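Local coordinates for histidinol dehydrogenase (Elizabethkingia anophelis NUHP1, PDB 6AN0), which probably catalyses the last step of histidine biosynthesis, the zinc-dependent, two-stage oxidation of L-histidinol to L-histidine with NAD(+) as electron acceptor, at residues E48-L53 with T203-K208; T160-P165 with Y188-I193; I37-F42 with K224-N229; P139-V144 with N172-Y177; D235-P240 with R380-V385. All blocks are in the same frame, centred on the assembly; numbering follows the deposited sequence.

Contact 1: residues E48-L53 with T203-K208; sequences EKDKAL and TETIEK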
# COMPACT_ATOMS: atom_id res chain seq x y z
N GLU A 48 -17.66 2.90 24.94
CA GLU A 48 -18.99 3.47 24.94
C GLU A 48 -19.66 3.46 23.57
O GLU A 48 -20.85 3.78 23.49
CB GLU A 48 -18.96 4.91 25.47
CG GLU A 48 -18.41 5.08 26.88
CD GLU A 48 -19.28 4.46 27.96
OE1 GLU A 48 -20.46 4.14 27.69
OE2 GLU A 48 -18.78 4.29 29.09
N LYS A 49 -18.93 3.11 22.51
CA LYS A 49 -19.49 2.91 21.17
C LYS A 49 -20.39 4.05 20.71
O LYS A 49 -19.93 5.20 20.67
CB LYS A 49 -20.21 1.56 21.12
CG LYS A 49 -19.29 0.40 21.51
CD LYS A 49 -20.04 -0.91 21.65
CE LYS A 49 -19.16 -1.96 22.31
NZ LYS A 49 -17.87 -2.15 21.59
N ASP A 50 -21.64 3.76 20.34
CA ASP A 50 -22.53 4.81 19.82
C ASP A 50 -22.67 5.97 20.79
O ASP A 50 -22.86 7.12 20.38
CB ASP A 50 -23.92 4.25 19.52
CG ASP A 50 -24.04 3.62 18.14
OD1 ASP A 50 -23.03 3.59 17.39
OD2 ASP A 50 -25.15 3.15 17.81
N LYS A 51 -22.62 5.70 22.10
CA LYS A 51 -22.77 6.79 23.05
C LYS A 51 -21.60 7.75 22.97
O LYS A 51 -21.78 8.97 23.06
CB LYS A 51 -22.93 6.24 24.47
CG LYS A 51 -24.30 5.65 24.75
CD LYS A 51 -24.44 5.23 26.20
CE LYS A 51 -23.46 4.12 26.55
NZ LYS A 51 -23.73 3.55 27.90
N ALA A 52 -20.39 7.21 22.77
CA ALA A 52 -19.22 8.06 22.55
C ALA A 52 -19.36 8.88 21.27
O ALA A 52 -19.05 10.08 21.27
CB ALA A 52 -17.95 7.20 22.51
N LEU A 53 -19.79 8.25 20.17
CA LEU A 53 -20.02 8.99 18.93
C LEU A 53 -20.95 10.17 19.16
O LEU A 53 -20.67 11.30 18.73
CB LEU A 53 -20.59 8.07 17.85
CG LEU A 53 -19.64 7.44 16.86
CD1 LEU A 53 -20.43 6.56 15.92
CD2 LEU A 53 -18.84 8.50 16.10
N THR A 203 -19.06 0.24 16.01
CA THR A 203 -20.02 0.50 17.07
C THR A 203 -21.28 -0.28 16.76
O THR A 203 -21.34 -1.04 15.79
CB THR A 203 -20.33 1.99 17.22
OG1 THR A 203 -21.05 2.45 16.07
CG2 THR A 203 -19.05 2.82 17.38
N GLU A 204 -22.31 -0.09 17.59
CA GLU A 204 -23.60 -0.72 17.31
C GLU A 204 -24.14 -0.31 15.95
O GLU A 204 -24.76 -1.12 15.26
CB GLU A 204 -24.61 -0.37 18.40
CG GLU A 204 -24.21 -0.81 19.80
CD GLU A 204 -23.61 0.32 20.61
OE1 GLU A 204 -23.11 1.28 20.00
OE2 GLU A 204 -23.65 0.24 21.86
N THR A 205 -23.90 0.94 15.53
CA THR A 205 -24.44 1.44 14.27
C THR A 205 -23.48 1.31 13.10
O THR A 205 -23.93 1.14 11.96
CB THR A 205 -24.86 2.90 14.43
OG1 THR A 205 -25.80 3.01 15.51
CG2 THR A 205 -25.52 3.44 13.16
N ILE A 206 -22.17 1.37 13.34
CA ILE A 206 -21.18 1.41 12.27
C ILE A 206 -20.36 0.13 12.33
O ILE A 206 -19.65 -0.10 13.32
CB ILE A 206 -20.29 2.66 12.38
CG1 ILE A 206 -21.17 3.92 12.34
CG2 ILE A 206 -19.22 2.68 11.28
CD1 ILE A 206 -20.43 5.25 12.59
N GLU A 207 -20.46 -0.70 11.30
CA GLU A 207 -19.60 -1.87 11.20
C GLU A 207 -18.18 -1.43 10.88
O GLU A 207 -17.97 -0.47 10.12
CB GLU A 207 -20.10 -2.84 10.14
N LYS A 208 -17.20 -2.11 11.44
CA LYS A 208 -15.83 -1.64 11.29
C LYS A 208 -15.32 -1.92 9.89
O LYS A 208 -15.69 -2.90 9.24
CB LYS A 208 -14.91 -2.27 12.33
CG LYS A 208 -14.47 -3.69 12.09
CD LYS A 208 -13.55 -4.14 13.23
CE LYS A 208 -13.20 -5.62 13.14
NZ LYS A 208 -12.57 -5.94 11.83
O HOH W 1 -23.66 2.52 23.20
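Asp50 meets Thr203, Glu204 and Thr205 with nearly every atom of its side chain. Its CB lies 3.1 Å from Glu204 OE1, and CG is wedged between that same oxygen and Thr205 OG1. At the tip the two carboxylate oxygens part company. Asp50 OD1 accepts from the hydroxyl Thr203 OG1 at 2.6 Å, approached nearly head-on to its C-O bond, and takes a weak bond from Thr205 N as well. Asp50 OD2 receives Thr205 OG1 at 2.4 Å, suspiciously short for a hydrogen bond, so the exact length is doubtful.

The reply comes from Glu204. A bend at chi2 (99°) folds its carboxylate back over the start of helix 50-61, where OE1 accepts from Asp50 N at 2.9 Å through its syn lone pair. The other oxygen, OE2, is reached by a water that also donates to Glu48 O. This exchange leaves Asp50 OD1 and Glu204 OE1 3.5 Å apart, two acceptors whose mutual repulsion is probably offset by the N-H and O-H donors around them. Beyond these polar groups, Leu53 CD1 packs on Ile206 CD1 at 3.6 Å, and Ala198 of helix 192-201 touches both residues.

Thr203 OG1 accepts in turn from Ile206 N at 3.1 Å, which probably helps hold the loop's shape: an ST motif following helix 192-201, docked on the first turn of helix 50-61.

Contact 2: residues T160-P165 with Y188-I193; sequences TLCTPP and YKAGGI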
# COMPACT_ATOMS: atom_id res chain seq x y z
N THR A 160 -18.92 2.38 3.81
CA THR A 160 -19.38 3.31 4.83
C THR A 160 -18.84 4.69 4.50
O THR A 160 -17.70 4.82 4.08
CB THR A 160 -18.90 2.86 6.21
OG1 THR A 160 -19.71 1.77 6.66
CG2 THR A 160 -18.97 4.00 7.23
N LEU A 161 -19.67 5.72 4.69
CA LEU A 161 -19.21 7.10 4.55
C LEU A 161 -19.55 7.87 5.82
O LEU A 161 -20.72 7.91 6.22
CB LEU A 161 -19.86 7.76 3.33
CG LEU A 161 -19.22 9.08 2.89
CD1 LEU A 161 -19.41 9.25 1.39
CD2 LEU A 161 -19.80 10.27 3.63
N CYS A 162 -18.54 8.46 6.46
CA CYS A 162 -18.70 9.32 7.63
C CYS A 162 -18.41 10.77 7.26
O CYS A 162 -17.38 11.05 6.63
CB CYS A 162 -17.75 8.92 8.76
SG CYS A 162 -18.15 7.36 9.57
N THR A 163 -19.28 11.68 7.69
CA THR A 163 -19.08 13.10 7.43
C THR A 163 -19.82 13.87 8.51
O THR A 163 -20.93 13.47 8.88
CB THR A 163 -19.57 13.47 6.01
OG1 THR A 163 -19.21 14.83 5.68
CG2 THR A 163 -21.07 13.30 5.87
N PRO A 164 -19.23 14.92 9.08
CA PRO A 164 -19.79 15.51 10.31
C PRO A 164 -20.97 16.42 10.02
O PRO A 164 -21.02 17.09 8.98
CB PRO A 164 -18.62 16.30 10.90
CG PRO A 164 -17.71 16.56 9.73
CD PRO A 164 -17.85 15.38 8.82
N PRO A 165 -21.95 16.46 10.92
CA PRO A 165 -23.09 17.36 10.75
C PRO A 165 -22.74 18.80 11.08
O PRO A 165 -21.77 19.10 11.79
CB PRO A 165 -24.11 16.83 11.77
CG PRO A 165 -23.24 16.28 12.88
CD PRO A 165 -22.06 15.65 12.15
N TYR A 188 -23.15 8.13 7.76
CA TYR A 188 -23.18 8.40 9.19
C TYR A 188 -22.75 9.83 9.48
O TYR A 188 -21.75 10.32 8.93
CB TYR A 188 -22.29 7.41 9.94
CG TYR A 188 -22.67 5.98 9.63
CD1 TYR A 188 -21.91 5.21 8.76
CD2 TYR A 188 -23.83 5.44 10.16
CE1 TYR A 188 -22.27 3.91 8.47
CE2 TYR A 188 -24.20 4.14 9.87
CZ TYR A 188 -23.42 3.38 9.02
OH TYR A 188 -23.80 2.09 8.74
N LYS A 189 -23.49 10.48 10.37
CA LYS A 189 -23.20 11.83 10.83
C LYS A 189 -22.11 11.74 11.89
O LYS A 189 -22.39 11.59 13.08
CB LYS A 189 -24.45 12.49 11.38
CG LYS A 189 -25.60 12.62 10.40
CD LYS A 189 -26.82 13.19 11.11
CE LYS A 189 -28.01 13.31 10.16
NZ LYS A 189 -29.17 14.00 10.80
N ALA A 190 -20.85 11.85 11.46
CA ALA A 190 -19.72 11.72 12.38
C ALA A 190 -18.48 12.31 11.74
O ALA A 190 -18.26 12.13 10.53
CB ALA A 190 -19.44 10.25 12.75
N GLY A 191 -17.66 12.99 12.54
CA GLY A 191 -16.43 13.57 12.04
C GLY A 191 -15.27 13.29 12.97
O GLY A 191 -15.42 12.68 14.03
N GLY A 192 -14.10 13.76 12.54
CA GLY A 192 -12.93 13.86 13.42
C GLY A 192 -12.38 12.52 13.87
O GLY A 192 -12.54 11.49 13.23
N ILE A 193 -11.68 12.57 15.02
CA ILE A 193 -11.06 11.36 15.56
C ILE A 193 -12.13 10.30 15.84
O ILE A 193 -11.92 9.11 15.58
CB ILE A 193 -10.25 11.68 16.83
CG1 ILE A 193 -9.14 12.69 16.55
CG2 ILE A 193 -9.61 10.39 17.38
CD1 ILE A 193 -8.49 13.24 17.87
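Tyr188 is paired through its backbone on both sides of Cys162: its N donates to Leu161 O at 2.9 Å, and its O accepts from Thr163 N at 3.1 Å with a C=O...N angle of 176°. Straddling Cys162 in this way is the signature of a parallel bridge, and Cys162 CA adds a C-H...O contact to the same Tyr188 O. On the side chain, CG stands anti to the carbonyl carbon (chi1 -55°), which carries the ring back along the strand to Thr160; there the methyl CG2 touches Tyr188 CD1 at 3.5 Å, at the ring edge. Cys162 SG and Tyr188 CB share this face of the sheet, with Met199 and Ala195 of helix 192-201 among the residues packed against the cysteine.

Lys189 turns to the other face beside Thr163. Its CB meets Pro165 CD at 4.0 Å, while its extended chain runs on to a salt bridge with Glu74.

Ala190 N then donates to Thr163 O at 3.0 Å, but from 65° out of the carbonyl plane, evidence that the regular pairing is ending. Gly191 follows with CA 3.7 Å from Pro164 CB, backbone and proline ring tightly packed. Gly192 N hydrogen-bonds to the hydroxyl of Tyr132, a predicted NAD(+)-binding residue.

Strands 158-163 and 186-189, joined through helix 173-181, thus form the parallel pair of a beta-alpha-beta crossover.

Contact 3: residues I37-F42 with K224-N229; sequences IVLTVF and KQIAQN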
# COMPACT_ATOMS: atom_id res chain seq x y z
N ILE A 37 -4.20 12.19 22.74
CA ILE A 37 -5.52 12.71 22.42
C ILE A 37 -6.31 11.69 21.61
O ILE A 37 -7.47 11.39 21.92
CB ILE A 37 -5.39 14.05 21.68
CG1 ILE A 37 -5.02 15.16 22.68
CG2 ILE A 37 -6.64 14.38 20.90
CD1 ILE A 37 -4.24 16.31 22.08
N VAL A 38 -5.66 11.08 20.61
CA VAL A 38 -6.32 10.08 19.76
C VAL A 38 -6.63 8.82 20.57
O VAL A 38 -7.73 8.26 20.47
CB VAL A 38 -5.43 9.76 18.55
CG1 VAL A 38 -5.95 8.53 17.84
CG2 VAL A 38 -5.39 10.96 17.59
N LEU A 39 -5.65 8.32 21.32
CA LEU A 39 -5.85 7.08 22.07
C LEU A 39 -7.00 7.22 23.07
O LEU A 39 -7.75 6.26 23.30
CB LEU A 39 -4.55 6.68 22.77
CG LEU A 39 -3.44 6.12 21.86
CD1 LEU A 39 -2.23 5.73 22.71
CD2 LEU A 39 -3.96 4.94 21.06
N THR A 40 -7.14 8.40 23.68
CA THR A 40 -8.26 8.62 24.60
C THR A 40 -9.60 8.52 23.88
O THR A 40 -10.54 7.88 24.39
CB THR A 40 -8.12 9.98 25.28
OG1 THR A 40 -6.92 10.00 26.06
CG2 THR A 40 -9.31 10.26 26.21
N VAL A 41 -9.73 9.14 22.70
CA VAL A 41 -10.97 9.02 21.94
C VAL A 41 -11.22 7.56 21.56
O VAL A 41 -12.35 7.06 21.65
CB VAL A 41 -10.94 9.92 20.69
CG1 VAL A 41 -12.25 9.77 19.90
CG2 VAL A 41 -10.70 11.37 21.08
N PHE A 42 -10.17 6.87 21.10
CA PHE A 42 -10.32 5.47 20.72
C PHE A 42 -10.79 4.62 21.89
O PHE A 42 -11.62 3.72 21.72
CB PHE A 42 -8.99 4.94 20.16
CG PHE A 42 -8.69 5.37 18.73
CD1 PHE A 42 -7.60 4.84 18.05
CD2 PHE A 42 -9.49 6.29 18.06
CE1 PHE A 42 -7.31 5.22 16.74
CE2 PHE A 42 -9.22 6.68 16.75
CZ PHE A 42 -8.11 6.12 16.08
N LYS A 224 -5.94 8.38 11.70
CA LYS A 224 -5.73 7.34 10.70
C LYS A 224 -4.37 6.67 10.88
O LYS A 224 -4.24 5.45 10.73
CB LYS A 224 -5.85 7.94 9.29
CG LYS A 224 -7.29 8.24 8.87
CD LYS A 224 -7.33 9.01 7.54
CE LYS A 224 -6.86 8.14 6.38
NZ LYS A 224 -6.82 8.92 5.10
N GLN A 225 -3.34 7.47 11.21
CA GLN A 225 -2.01 6.90 11.43
C GLN A 225 -2.01 5.93 12.60
O GLN A 225 -1.45 4.83 12.51
CB GLN A 225 -0.99 8.02 11.65
N ILE A 226 -2.66 6.31 13.70
CA ILE A 226 -2.67 5.46 14.89
C ILE A 226 -3.61 4.27 14.70
O ILE A 226 -3.33 3.17 15.21
CB ILE A 226 -3.05 6.32 16.10
CG1 ILE A 226 -1.87 7.24 16.43
CG2 ILE A 226 -3.44 5.44 17.31
CD1 ILE A 226 -2.18 8.31 17.45
N ALA A 227 -4.71 4.45 13.96
CA ALA A 227 -5.64 3.36 13.68
C ALA A 227 -4.95 2.17 13.03
O ALA A 227 -5.34 1.02 13.25
CB ALA A 227 -6.78 3.85 12.79
N GLN A 228 -3.93 2.43 12.20
CA GLN A 228 -3.14 1.34 11.62
C GLN A 228 -2.67 0.33 12.67
O GLN A 228 -2.60 -0.87 12.40
CB GLN A 228 -1.93 1.90 10.90
CG GLN A 228 -2.21 2.40 9.52
CD GLN A 228 -0.93 2.84 8.84
OE1 GLN A 228 -0.53 2.28 7.82
NE2 GLN A 228 -0.27 3.84 9.41
N ASN A 229 -2.33 0.81 13.87
CA ASN A 229 -1.80 -0.08 14.89
C ASN A 229 -2.87 -0.99 15.49
O ASN A 229 -2.53 -1.87 16.29
CB ASN A 229 -1.12 0.74 15.98
CG ASN A 229 -0.13 1.75 15.41
OD1 ASN A 229 0.43 1.53 14.33
ND2 ASN A 229 0.06 2.85 16.11
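Ile226 places its two branches by chi1 -71°: CG2 stands anti to the backbone N, while CG1 lies anti to the carbonyl carbon and, with chi2 at 170°, sends CD1 straight out toward Val38. In Val38 a chi1 of 168° sets CG1 anti to the backbone N, which places that methyl between Ile226 and the Phe42 ring. The two side chains meet tip to tip, Ile226 CD1 lying 3.7 Å from Val38 CB and 3.8 Å from CG1 of the same valine. The isoleucine therefore ends against the fork of the valine.

The other branch, Ile226 CG2, sits between two residues of the facing helix. Leu39 crosses it at about a right angle and brings CD2 to 3.8 Å; Phe42 CE1 approaches at 3.9 Å. The same ring corner reaches the second helix once more, since Ala227 N lies at the edge of the ring, near its plane, 3.9 Å from CE1, and the methyl Ala227 CB is 4.2 Å from that carbon.

What fixes the ring is partly intrahelical. Val38 CG1, one turn earlier, lies 3.6 Å above its plane and over its centre, so one valine methyl serves both the ring face and Ile226. Phe201 of helix 192-201 meets the ring edge-to-face.

No hydrogen bond crosses between the segments, and the nearest CA atoms, those of Val38 and Ile226, are 7.6 Å apart, a spacing bridged mainly by side chains. This is apolar helix-helix packing, joining helix 35-48 to the C-terminal part of helix 218-227, with Ile193 of helix 192-201 packed alongside.

Contact 4: residues P139-V144 with N172-Y177; sequences PLFSTV and NPAILY
Pro139 sets the CB-CG edge of its ring over the face of the Asn172 amide, with Pro139 CG 3.3 Å from Asn172 OD1 and Pro139 CB 3.5 Å from Asn172 CG; the proline is poorly ordered, so these short values deserve some caution. The amide is not free to turn, because OD1 also accepts from Ala174 N at 3.0 Å, on a lone pair in the carbonyl plane. With CG anti to the backbone N (chi1 -169°), Asn172 N-caps helix 173-181 through OD1 and is a platform for the proline at once.

Phe141 points its CB at the same helix, but its chi1 of 59° swings the ring off alongside, so that CD2 meets the methyl Ala174 CB at 3.7 Å. Ile175 lies next to them, its CG1 4.0 Å from Pro139 CB, while CG2 makes a looser contact with Val144 CG2. Glu418 of the second subunit, a predicted substrate-binding residue, packs on Phe141 and hydrogen-bonds to the hydroxyl of Ser142.

No hydrogen bond links the two segments. Their cohesion is van der Waals, mostly between apolar groups, and the polar cap bond stays within residues 172-177, where it satisfies Ala174 N and fixes the amide whose face the proline meets.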
# COMPACT_ATOMS: atom_id res chain seq x y z
N PRO A 139 -19.00 21.96 0.28
CA PRO A 139 -18.93 20.50 0.23
C PRO A 139 -17.95 20.03 -0.84
O PRO A 139 -18.15 20.30 -2.03
CB PRO A 139 -20.37 20.10 -0.11
CG PRO A 139 -20.86 21.25 -0.95
CD PRO A 139 -20.18 22.49 -0.43
N LEU A 140 -16.89 19.33 -0.43
CA LEU A 140 -16.01 18.69 -1.40
C LEU A 140 -16.59 17.32 -1.77
O LEU A 140 -16.01 16.27 -1.51
CB LEU A 140 -14.58 18.60 -0.89
CG LEU A 140 -13.76 19.90 -0.78
CD1 LEU A 140 -12.27 19.63 -0.99
CD2 LEU A 140 -14.25 20.99 -1.73
N PHE A 141 -17.77 17.37 -2.40
CA PHE A 141 -18.47 16.16 -2.82
C PHE A 141 -17.76 15.43 -3.95
O PHE A 141 -18.07 14.26 -4.21
CB PHE A 141 -19.90 16.52 -3.26
CG PHE A 141 -19.94 17.51 -4.39
CD1 PHE A 141 -19.87 17.08 -5.71
CD2 PHE A 141 -20.01 18.86 -4.13
CE1 PHE A 141 -19.88 17.99 -6.74
CE2 PHE A 141 -20.04 19.78 -5.16
CZ PHE A 141 -19.97 19.34 -6.47
N SER A 142 -16.85 16.09 -4.67
CA SER A 142 -16.11 15.39 -5.72
C SER A 142 -15.30 14.23 -5.14
O SER A 142 -15.10 13.21 -5.82
CB SER A 142 -15.19 16.37 -6.47
OG SER A 142 -14.31 17.03 -5.57
N THR A 143 -14.84 14.35 -3.89
CA THR A 143 -14.11 13.24 -3.28
C THR A 143 -15.00 12.01 -3.11
O THR A 143 -14.49 10.88 -3.13
CB THR A 143 -13.54 13.70 -1.94
OG1 THR A 143 -12.69 14.82 -2.18
CG2 THR A 143 -12.71 12.60 -1.28
N VAL A 144 -16.31 12.20 -2.93
CA VAL A 144 -17.21 11.05 -2.86
C VAL A 144 -17.13 10.23 -4.14
O VAL A 144 -17.04 9.00 -4.10
CB VAL A 144 -18.65 11.52 -2.58
CG1 VAL A 144 -19.60 10.33 -2.61
CG2 VAL A 144 -18.73 12.26 -1.24
N ASN A 172 -24.49 18.50 4.04
CA ASN A 172 -24.69 19.26 2.81
C ASN A 172 -25.38 18.40 1.76
O ASN A 172 -25.01 17.23 1.57
CB ASN A 172 -23.35 19.76 2.26
CG ASN A 172 -23.53 20.77 1.15
OD1 ASN A 172 -23.87 20.42 0.02
ND2 ASN A 172 -23.32 22.04 1.46
N PRO A 173 -26.39 18.93 1.05
CA PRO A 173 -27.16 18.09 0.11
C PRO A 173 -26.34 17.51 -1.02
O PRO A 173 -26.67 16.41 -1.49
CB PRO A 173 -28.23 19.06 -0.42
CG PRO A 173 -27.80 20.43 -0.00
CD PRO A 173 -27.02 20.24 1.27
N ALA A 174 -25.30 18.21 -1.49
CA ALA A 174 -24.49 17.65 -2.58
C ALA A 174 -23.73 16.41 -2.15
O ALA A 174 -23.50 15.50 -2.97
CB ALA A 174 -23.51 18.71 -3.10
N ILE A 175 -23.30 16.33 -0.89
CA ILE A 175 -22.64 15.12 -0.42
C ILE A 175 -23.61 13.94 -0.45
O ILE A 175 -23.28 12.85 -0.93
CB ILE A 175 -22.07 15.32 1.00
CG1 ILE A 175 -20.89 16.29 0.97
CG2 ILE A 175 -21.65 13.97 1.61
CD1 ILE A 175 -20.34 16.62 2.36
N LEU A 176 -24.82 14.14 0.11
CA LEU A 176 -25.78 13.05 0.19
C LEU A 176 -26.25 12.63 -1.20
O LEU A 176 -26.35 11.43 -1.50
CB LEU A 176 -26.97 13.45 1.06
CG LEU A 176 -26.64 13.78 2.52
CD1 LEU A 176 -27.89 14.20 3.27
CD2 LEU A 176 -25.98 12.58 3.20
N TYR A 177 -26.54 13.61 -2.06
CA TYR A 177 -26.92 13.30 -3.44
C TYR A 177 -25.86 12.45 -4.12
O TYR A 177 -26.16 11.42 -4.73
CB TYR A 177 -27.17 14.59 -4.24
CG TYR A 177 -27.27 14.28 -5.72
CD1 TYR A 177 -26.16 14.38 -6.57
CD2 TYR A 177 -28.45 13.79 -6.25
CE1 TYR A 177 -26.26 14.04 -7.93
CE2 TYR A 177 -28.56 13.44 -7.59
CZ TYR A 177 -27.46 13.57 -8.42
OH TYR A 177 -27.60 13.22 -9.74

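Contact 5: residues D235-P240 with R380-V385; sequences DMPAGP and RNYSGV. With EDO (1,2-ethanediol), chain D; EDO (1,2-ethanediol), chain G.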
# COMPACT_ATOMS: atom_id res chain seq x y z
N ASP A 235 -5.36 4.59 3.19
CA ASP A 235 -5.04 4.82 1.78
C ASP A 235 -3.62 5.32 1.60
O ASP A 235 -2.83 4.72 0.86
CB ASP A 235 -6.05 5.77 1.11
CG ASP A 235 -6.36 7.04 1.93
OD1 ASP A 235 -5.95 7.18 3.10
OD2 ASP A 235 -7.08 7.90 1.36
N MET A 236 -3.25 6.38 2.29
CA MET A 236 -1.91 6.94 2.16
C MET A 236 -1.71 7.98 3.25
O MET A 236 -2.69 8.41 3.87
CB MET A 236 -1.75 7.58 0.79
CG MET A 236 -2.63 8.79 0.65
SD MET A 236 -2.54 9.43 -1.03
CE MET A 236 -3.37 8.13 -1.92
N PRO A 237 -0.47 8.43 3.50
CA PRO A 237 -0.27 9.54 4.44
C PRO A 237 -0.79 10.85 3.88
O PRO A 237 -1.00 11.01 2.67
CB PRO A 237 1.26 9.59 4.61
CG PRO A 237 1.78 8.34 4.02
CD PRO A 237 0.80 7.92 2.98
N ALA A 238 -0.99 11.82 4.77
CA ALA A 238 -1.67 13.06 4.41
C ALA A 238 -0.72 14.26 4.46
O ALA A 238 0.41 14.19 4.98
CB ALA A 238 -2.87 13.29 5.33
N GLY A 239 -1.20 15.36 3.89
CA GLY A 239 -0.54 16.65 3.95
C GLY A 239 -1.27 17.67 3.08
O GLY A 239 -2.26 17.34 2.42
N PRO A 240 -0.80 18.92 3.07
CA PRO A 240 -1.46 19.94 2.24
C PRO A 240 -1.21 19.72 0.75
O PRO A 240 -0.19 19.14 0.35
CB PRO A 240 -0.83 21.25 2.71
CG PRO A 240 -0.04 20.91 3.97
CD PRO A 240 0.32 19.46 3.84
N ARG A 380 7.11 10.08 -3.84
CA ARG A 380 8.30 9.24 -3.94
C ARG A 380 8.01 7.77 -3.66
O ARG A 380 8.80 6.91 -4.08
CB ARG A 380 9.39 9.71 -2.96
CG ARG A 380 9.84 11.12 -3.23
CD ARG A 380 10.89 11.61 -2.22
NE ARG A 380 11.15 13.04 -2.43
CZ ARG A 380 10.87 13.99 -1.55
NH1 ARG A 380 10.33 13.67 -0.38
NH2 ARG A 380 11.13 15.27 -1.83
N ASN A 381 6.96 7.46 -2.90
CA ASN A 381 6.77 6.09 -2.46
C ASN A 381 5.33 5.63 -2.40
O ASN A 381 5.09 4.49 -2.01
CB ASN A 381 7.47 5.85 -1.09
CG ASN A 381 7.24 6.98 -0.06
OD1 ASN A 381 6.39 7.84 -0.22
ND2 ASN A 381 8.01 6.94 1.02
N TYR A 382 4.37 6.45 -2.82
CA TYR A 382 2.98 6.04 -2.90
C TYR A 382 2.41 6.46 -4.25
O TYR A 382 2.93 7.36 -4.90
CB TYR A 382 2.11 6.69 -1.80
CG TYR A 382 2.41 6.21 -0.40
CD1 TYR A 382 1.63 5.21 0.19
CD2 TYR A 382 3.46 6.76 0.33
CE1 TYR A 382 1.89 4.77 1.50
CE2 TYR A 382 3.73 6.33 1.62
CZ TYR A 382 2.95 5.33 2.20
OH TYR A 382 3.20 4.89 3.48
N SER A 383 1.29 5.82 -4.62
CA SER A 383 0.49 6.21 -5.77
C SER A 383 -0.77 6.94 -5.32
O SER A 383 -1.17 6.88 -4.16
CB SER A 383 0.06 4.98 -6.60
OG SER A 383 1.16 4.17 -6.99
N GLY A 384 -1.41 7.62 -6.26
CA GLY A 384 -2.77 8.07 -6.01
C GLY A 384 -3.72 6.90 -5.86
O GLY A 384 -3.43 5.77 -6.27
N VAL A 385 -4.86 7.15 -5.22
CA VAL A 385 -5.88 6.11 -5.12
C VAL A 385 -6.27 5.63 -6.52
O VAL A 385 -6.39 6.42 -7.46
CB VAL A 385 -7.10 6.63 -4.34
CG1 VAL A 385 -8.28 5.66 -4.45
CG2 VAL A 385 -6.73 6.82 -2.86
C1 EDO D . -2.91 4.29 -2.78
O1 EDO D . -3.03 3.02 -3.44
C2 EDO D . -4.06 4.32 -1.78
O2 EDO D . -4.01 3.10 -1.06
C1 EDO G . 8.22 11.36 2.70
O1 EDO G . 7.81 12.71 2.41
C2 EDO G . 8.54 10.63 1.40
O2 EDO G . 9.84 11.03 0.96
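Tyr382 spreads its ring beneath Pro237, whose CD stands 3.5 Å from the ring centroid and only 15° off the normal. That geometry defines a CH-pi contact over the face. Pro237 CG leans toward the phenolic end, 3.7 Å from Tyr382 CE2, so the pyrrolidine edge runs from the ring centre outward. Met236 CB comes to 4.2 Å from Tyr382 CD1.

The rest of Met236 turns the other way. Its CG sits between the backbone N and the carbonyl carbon (chi1 67°), and a second bend at chi3 (69°) brings the terminal methyl onto the backbone of residues 383-384 in the facing loop: CE is 3.4 Å from Ser383 O and 3.7 Å from Val385 CG2, the methionine crossing the valine at about a right angle.

Both segments are loops, one leading from strand 233-234 into strand 242-247 and the other preceding strand 391-399, so the contact joins the linkers between the mixed sheet and the parallel sheet of the fold. Here the methionine side chain lies about 7 Å from that of Glu330, a predicted proton acceptor of the active site.

A 1,2-ethanediol, probably from the crystallisation liquor, sits between the loops, beside Asp235 and Val385; its O2 donates to Asp235 O at 2.8 Å, and its C2 touches Val385 CG2. Asp235 itself sends OD1 to Lys224 in a salt bridge. On the other loop, Ser383 OG hydrogen-bonds to Lys393 N of the second subunit, and Tyr382 packs on Ala233 of that chain.

How the contacts relate
Contacts 1, 2 and 3 form one continuous region on the same side of the chain's centre: contact 2 lies about 12 Å from contact 1 and about 16 Å from contact 3, measured between centres, and touches both. Helix 192-201 is wedged among them, its Ile193 packing on Val41. Along the chain contact 3 encloses contact 1, which encloses contact 2, so helices 35-48 and 50-61, early in the chain, pack on later elements: helix 218-227 and the loop after helix 192-201. Contact 4 alternates with contact 2 in sequence and packs on it through Ile175 and Thr163. Contact 5 follows in series, tied to contact 3 by the Lys224-Asp235 salt bridge; contacts 4 and 5 lie beside the subunit interface.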